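Local coordinates for uncharacterized protein BF1531 (Bacteroides fragilis, PDB 3SLR), which is of unknown function, this N-terminal part of it pairing an FkbH-type domain with a magnesium-binding phosphatase-like domain, perhaps to hydrolyse ester bonds, at residues Asn167-Asn172 / Ile211-Ala216; Ser177-Arg182 / Leu367-Leu372. All blocks are in the same frame, centred on the assembly; numbering follows the deposited sequence. Where two conformers were deposited one is given.

Contact 1. Residues Asn167-Asn172 / Ile211-Ala216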
loop_
_atom_site.group_PDB
_atom_site.type_symbol
_atom_site.label_atom_id
_atom_site.label_comp_id
_atom_site.label_asym_id
_atom_site.label_seq_id
_atom_site.Cartn_x
_atom_site.Cartn_y
_atom_site.Cartn_z
ATOM N N ASN A 167 -17.004 1.044 -7.928
ATOM C CA ASN A 167 -16.133 0.895 -9.078
ATOM C C ASN A 167 -14.890 1.781 -9.001
ATOM O O ASN A 167 -13.922 1.572 -9.735
ATOM C CB ASN A 167 -16.932 1.190 -10.358
ATOM C CG ASN A 167 -17.864 2.401 -10.215
ATOM O OD1 ASN A 167 -18.813 2.398 -9.410
ATOM N ND2 ASN A 167 -17.608 3.434 -11.018
ATOM N N PHE A 168 -14.918 2.746 -8.086
ATOM C CA PHE A 168 -13.885 3.781 -7.982
ATOM C C PHE A 168 -12.947 3.519 -6.813
ATOM O O PHE A 168 -13.369 3.527 -5.662
ATOM C CB PHE A 168 -14.542 5.150 -7.816
ATOM C CG PHE A 168 -13.574 6.304 -7.767
ATOM C CD1 PHE A 168 -13.001 6.794 -8.925
ATOM C CD2 PHE A 168 -13.261 6.914 -6.562
ATOM C CE1 PHE A 168 -12.122 7.869 -8.884
ATOM C CE2 PHE A 168 -12.392 7.996 -6.513
ATOM C CZ PHE A 168 -11.823 8.473 -7.672
ATOM N N PHE A 169 -11.674 3.286 -7.117
ATOM C CA PHE A 169 -10.663 3.074 -6.089
ATOM C C PHE A 169 -9.619 4.177 -6.101
ATOM O O PHE A 169 -9.098 4.557 -7.156
ATOM C CB PHE A 169 -9.958 1.741 -6.312
ATOM C CG PHE A 169 -10.865 0.561 -6.198
ATOM C CD1 PHE A 169 -11.698 0.208 -7.253
ATOM C CD2 PHE A 169 -10.877 -0.211 -5.049
ATOM C CE1 PHE A 169 -12.543 -0.885 -7.145
ATOM C CE2 PHE A 169 -11.716 -1.308 -4.944
ATOM C CZ PHE A 169 -12.548 -1.638 -5.992
ATOM N N ILE A 170 -9.297 4.683 -4.917
ATOM C CA ILE A 170 -8.189 5.603 -4.781
ATOM C C ILE A 170 -6.904 4.805 -4.564
ATOM O O ILE A 170 -6.913 3.760 -3.895
ATOM C CB ILE A 170 -8.435 6.545 -3.584
ATOM C CG1 ILE A 170 -9.580 7.508 -3.933
ATOM C CG2 ILE A 170 -7.165 7.300 -3.239
ATOM C CD1 ILE A 170 -10.281 8.150 -2.746
ATOM N N CYS A 171 -5.815 5.266 -5.167
ATOM C CA CYS A 171 -4.485 4.846 -4.743
ATOM C C CYS A 171 -3.905 6.016 -3.938
ATOM O O CYS A 171 -3.814 7.137 -4.444
ATOM C CB CYS A 171 -3.611 4.520 -5.934
ATOM S SG CYS A 171 -1.943 3.954 -5.499
ATOM N N ASN A 172 -3.528 5.746 -2.689
ATOM C CA ASN A 172 -3.232 6.810 -1.718
ATOM C C ASN A 172 -1.836 7.409 -1.888
ATOM O O ASN A 172 -0.999 7.339 -0.982
ATOM C CB ASN A 172 -3.425 6.276 -0.295
ATOM C CG ASN A 172 -3.455 7.383 0.753
ATOM O OD1 ASN A 172 -3.502 8.569 0.427
ATOM N ND2 ASN A 172 -3.441 6.993 2.018
ATOM N N ILE A 211 -0.476 -2.015 -8.468
ATOM C CA ILE A 211 -0.749 -3.430 -8.696
ATOM C C ILE A 211 -1.361 -4.084 -7.449
ATOM O O ILE A 211 -2.171 -5.001 -7.580
ATOM C CB ILE A 211 0.491 -4.202 -9.201
ATOM C CG1 ILE A 211 0.922 -3.702 -10.594
ATOM C CG2 ILE A 211 0.212 -5.719 -9.235
ATOM C CD1 ILE A 211 -0.168 -3.787 -11.694
ATOM N N ASP A 212 -1.011 -3.604 -6.249
ATOM C CA ASP A 212 -1.604 -4.156 -5.028
ATOM C C ASP A 212 -3.124 -4.067 -5.135
ATOM O O ASP A 212 -3.843 -4.972 -4.701
ATOM C CB ASP A 212 -1.187 -3.378 -3.760
ATOM C CG ASP A 212 0.283 -3.555 -3.386
ATOM O OD1 ASP A 212 0.923 -4.547 -3.802
ATOM O OD2 ASP A 212 0.798 -2.678 -2.650
ATOM N N ILE A 213 -3.610 -2.959 -5.692
ATOM C CA ILE A 213 -5.052 -2.731 -5.779
ATOM C C ILE A 213 -5.668 -3.677 -6.811
ATOM O O ILE A 213 -6.656 -4.345 -6.535
ATOM C CB ILE A 213 -5.386 -1.268 -6.140
ATOM C CG1 ILE A 213 -5.007 -0.346 -4.968
ATOM C CG2 ILE A 213 -6.872 -1.124 -6.458
ATOM C CD1 ILE A 213 -4.967 1.167 -5.338
ATOM N N ILE A 214 -5.081 -3.715 -7.999
ATOM C CA ILE A 214 -5.550 -4.625 -9.037
ATOM C C ILE A 214 -5.594 -6.069 -8.537
ATOM O O ILE A 214 -6.610 -6.747 -8.689
ATOM C CB ILE A 214 -4.689 -4.494 -10.296
ATOM C CG1 ILE A 214 -4.898 -3.108 -10.901
ATOM C CG2 ILE A 214 -5.023 -5.605 -11.295
ATOM C CD1 ILE A 214 -4.169 -2.873 -12.195
ATOM N N ALA A 215 -4.509 -6.529 -7.919
ATOM C CA ALA A 215 -4.467 -7.887 -7.385
ATOM C C ALA A 215 -5.588 -8.148 -6.376
ATOM O O ALA A 215 -6.241 -9.197 -6.429
ATOM C CB ALA A 215 -3.098 -8.191 -6.773
ATOM N N ALA A 216 -5.805 -7.207 -5.456
ATOM C CA ALA A 216 -6.844 -7.362 -4.444
ATOM C C ALA A 216 -8.215 -7.495 -5.090
ATOM O O ALA A 216 -9.008 -8.353 -4.709
ATOM C CB ALA A 216 -6.834 -6.178 -3.457
#
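F169 is the first residue of strand 168-171 to meet helix 203-217: its CB lies 4.2 Å from CG2 of I213, the branch that stands anti to the isoleucine's backbone N, and the ring is approached obliquely by that same methyl. The phenyl group extends the apolar surface along the helix, where I217 touches it as well. I170 sends its side chain the other way, toward M159 and S162 of helix 147-164, and offers I213 a backbone atom instead, its O being 3.5 Å from CD1, which the extended CG1 branch (chi2 166°) carries up to the strand. This alternation belongs to the inner layer of an α/β/α sandwich. The strand is the last of a five-stranded parallel sheet of order 2-1-3-4-5, consistent with the SGNH-hydrolase clan, and the axis of residues 211-216 runs at 147° to that of strand 168-171, with a closest approach of 9.7 Å. C171 comes next, small enough to let the isoleucine close in: its CB is 3.7 Å from I213 CD1, with SG slightly farther from the same methyl.

Contact 2. Residues Ser177-Arg182 / Leu367-Leu372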
loop_
_atom_site.group_PDB
_atom_site.type_symbol
_atom_site.label_atom_id
_atom_site.label_comp_id
_atom_site.label_asym_id
_atom_site.label_seq_id
_atom_site.Cartn_x
_atom_site.Cartn_y
_atom_site.Cartn_z
ATOM N N SER A 177 3.377 9.590 -0.191
ATOM C CA SER A 177 4.286 10.725 -0.280
ATOM C C SER A 177 4.552 11.370 1.084
ATOM O O SER A 177 5.640 11.905 1.322
ATOM C CB SER A 177 3.737 11.762 -1.262
ATOM O OG SER A 177 3.665 11.239 -2.579
ATOM N N ALA A 178 3.558 11.339 1.969
ATOM C CA ALA A 178 3.742 11.902 3.320
ATOM C C ALA A 178 4.904 11.214 4.036
ATOM O O ALA A 178 5.609 11.834 4.814
ATOM C CB ALA A 178 2.470 11.803 4.155
ATOM N N LYS A 179 5.103 9.926 3.781
ATOM C CA LYS A 179 6.214 9.207 4.404
ATOM C C LYS A 179 7.566 9.556 3.779
ATOM O O LYS A 179 8.500 9.926 4.476
ATOM C CB LYS A 179 5.984 7.683 4.328
ATOM C CG LYS A 179 7.167 6.863 4.854
ATOM C CD LYS A 179 6.847 5.367 4.935
ATOM C CE LYS A 179 8.130 4.534 5.059
ATOM N NZ LYS A 179 8.916 4.836 6.275
ATOM N N TYR A 180 7.673 9.429 2.457
ATOM C CA TYR A 180 8.951 9.627 1.781
ATOM C C TYR A 180 9.291 11.104 1.583
ATOM O O TYR A 180 10.463 11.477 1.559
ATOM C CB TYR A 180 8.936 8.947 0.411
ATOM C CG TYR A 180 8.860 7.442 0.498
ATOM C CD1 TYR A 180 7.636 6.783 0.447
ATOM C CD2 TYR A 180 10.012 6.682 0.656
ATOM C CE1 TYR A 180 7.570 5.398 0.535
ATOM C CE2 TYR A 180 9.957 5.300 0.741
ATOM C CZ TYR A 180 8.734 4.666 0.681
ATOM O OH TYR A 180 8.688 3.291 0.764
ATOM N N GLY A 181 8.263 11.928 1.411
ATOM C CA GLY A 181 8.463 13.354 1.178
ATOM C C GLY A 181 8.593 13.691 -0.296
ATOM O O GLY A 181 9.176 12.934 -1.072
ATOM N N ARG A 182 8.067 14.849 -0.681
ATOM C CA ARG A 182 8.181 15.306 -2.057
ATOM C C ARG A 182 9.651 15.466 -2.453
ATOM O O ARG A 182 10.006 15.250 -3.600
ATOM C CB ARG A 182 7.402 16.605 -2.265
ATOM C CG ARG A 182 7.386 17.073 -3.731
ATOM C CD ARG A 182 6.428 18.240 -3.963
ATOM N NE ARG A 182 6.903 19.483 -3.353
ATOM C CZ ARG A 182 6.493 19.964 -2.186
ATOM N NH1 ARG A 182 5.598 19.305 -1.454
ATOM N NH2 ARG A 182 7.000 21.106 -1.730
ATOM N N LEU A 367 7.440 -1.917 7.664
ATOM C CA LEU A 367 6.246 -2.623 7.215
ATOM C C LEU A 367 5.330 -1.705 6.404
ATOM O O LEU A 367 4.682 -2.138 5.447
ATOM C CB LEU A 367 5.503 -3.250 8.391
ATOM C CG LEU A 367 6.261 -4.366 9.110
ATOM C CD1 LEU A 367 5.528 -4.769 10.385
ATOM C CD2 LEU A 367 6.465 -5.587 8.184
ATOM N N TYR A 368 5.300 -0.428 6.768
ATOM C CA TYR A 368 4.519 0.538 6.004
ATOM C C TYR A 368 4.936 0.599 4.534
ATOM O O TYR A 368 4.099 0.877 3.681
ATOM C CB TYR A 368 4.622 1.943 6.610
ATOM C CG TYR A 368 3.938 2.167 7.942
ATOM C CD1 TYR A 368 2.973 1.296 8.435
ATOM C CD2 TYR A 368 4.246 3.304 8.702
ATOM C CE1 TYR A 368 2.354 1.533 9.683
ATOM C CE2 TYR A 368 3.633 3.545 9.923
ATOM C CZ TYR A 368 2.680 2.667 10.402
ATOM O OH TYR A 368 2.081 2.922 11.629
ATOM N N THR A 369 6.221 0.364 4.240
ATOM C CA THR A 369 6.730 0.458 2.867
ATOM C C THR A 369 6.284 -0.702 1.985
ATOM O O THR A 369 6.402 -0.634 0.760
ATOM C CB THR A 369 8.291 0.506 2.804
ATOM O OG1 THR A 369 8.828 -0.786 3.094
ATOM C CG2 THR A 369 8.879 1.535 3.792
ATOM N N LEU A 370 5.782 -1.762 2.605
ATOM C CA LEU A 370 5.406 -2.974 1.882
ATOM C C LEU A 370 3.912 -3.076 1.527
ATOM O O LEU A 370 3.529 -3.885 0.668
ATOM C CB LEU A 370 5.820 -4.199 2.704
ATOM C CG LEU A 370 7.292 -4.269 3.126
ATOM C CD1 LEU A 370 7.552 -5.534 3.950
ATOM C CD2 LEU A 370 8.208 -4.215 1.926
ATOM N N ASN A 371 3.076 -2.282 2.191
ATOM C CA ASN A 371 1.622 -2.318 1.984
ATOM C C ASN A 371 1.092 -3.750 1.925
ATOM O O ASN A 371 0.531 -4.175 0.924
ATOM C CB ASN A 371 1.250 -1.582 0.696
ATOM C CG ASN A 371 -0.239 -1.292 0.600
ATOM O OD1 ASN A 371 -0.852 -0.827 1.557
ATOM N ND2 ASN A 371 -0.827 -1.577 -0.563
ATOM N N LEU A 372 1.269 -4.493 3.008
ATOM C CA LEU A 372 1.024 -5.932 2.984
ATOM C C LEU A 372 -0.453 -6.308 2.892
ATOM O O LEU A 372 -0.800 -7.398 2.417
ATOM C CB LEU A 372 1.614 -6.570 4.248
ATOM C CG LEU A 372 3.140 -6.523 4.372
ATOM C CD1 LEU A 372 3.574 -6.716 5.822
ATOM C CD2 LEU A 372 3.790 -7.542 3.482
HETATM O O HOH W 1 6.472 2.011 -0.343
#
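K179 and T369 make the tight part of this contact, the lysine CE lying only 3.3 Å from the threonine CG2, closer than carbons usually pack. The two side chains cross obliquely, the lysine reaching over with CG anti to its backbone N and the chain extended until the last bond, where chi4 of 61° bends the ammonium group aside to a salt bridge with E365. A lysine suits the place because its methylenes can pack on a methyl while its charge is paired elsewhere. Y180 approaches the same threonine at about a right angle, and its OH sits 3.5 Å from T369 CB. Threonine serves both neighbours: its methyl, anti to the carbonyl carbon, faces K179 and Y180, while OG1 is hydrogen-bonded to the carbonyl O of Y366.

The remainder is looser. One water bridges the gap, 2.8 Å from Y180 OH and donating to T369 O at 2.9 Å, so the phenol is joined to the opposite backbone indirectly. On the exposed flank, K179 CD merely brushes Y368 CB at 4.4 Å.

Behind the contact, the Y180 ring meets that of F184, their planes about 25° apart, and touches I205 of helix 203-217, so this side of the contact belongs to the FkbH-type domain. On the other side, L367 packs on F261 and W264, so helix 363-368 lies on helix 255-270 of the phosphatase-like domain, the one that contains the four-stranded parallel sheet.

The N-terminal part of the chain lays down strands 22-29, 50-55, 79-83 and 122-126, then strand 168-171 completes the sheet and passes through N172, the N-cap, into helix 173-180, so the first halves of both contacts are neighbours in sequence. Further helices follow, without any strand, until helix 203-217 returns to the sheet and closes contact 1. The chain next builds the magnesium-binding domain, whose last helix, 363-368, brings it back to residues 177-182, closing the much longer loop of contact 2. The two loops cross rather than nest. Contact 1 joins sheet to helix inside one domain; contact 2 bridges two domains. A probable hydrogen bond from N371 ND2 to D212 OD2 connects them.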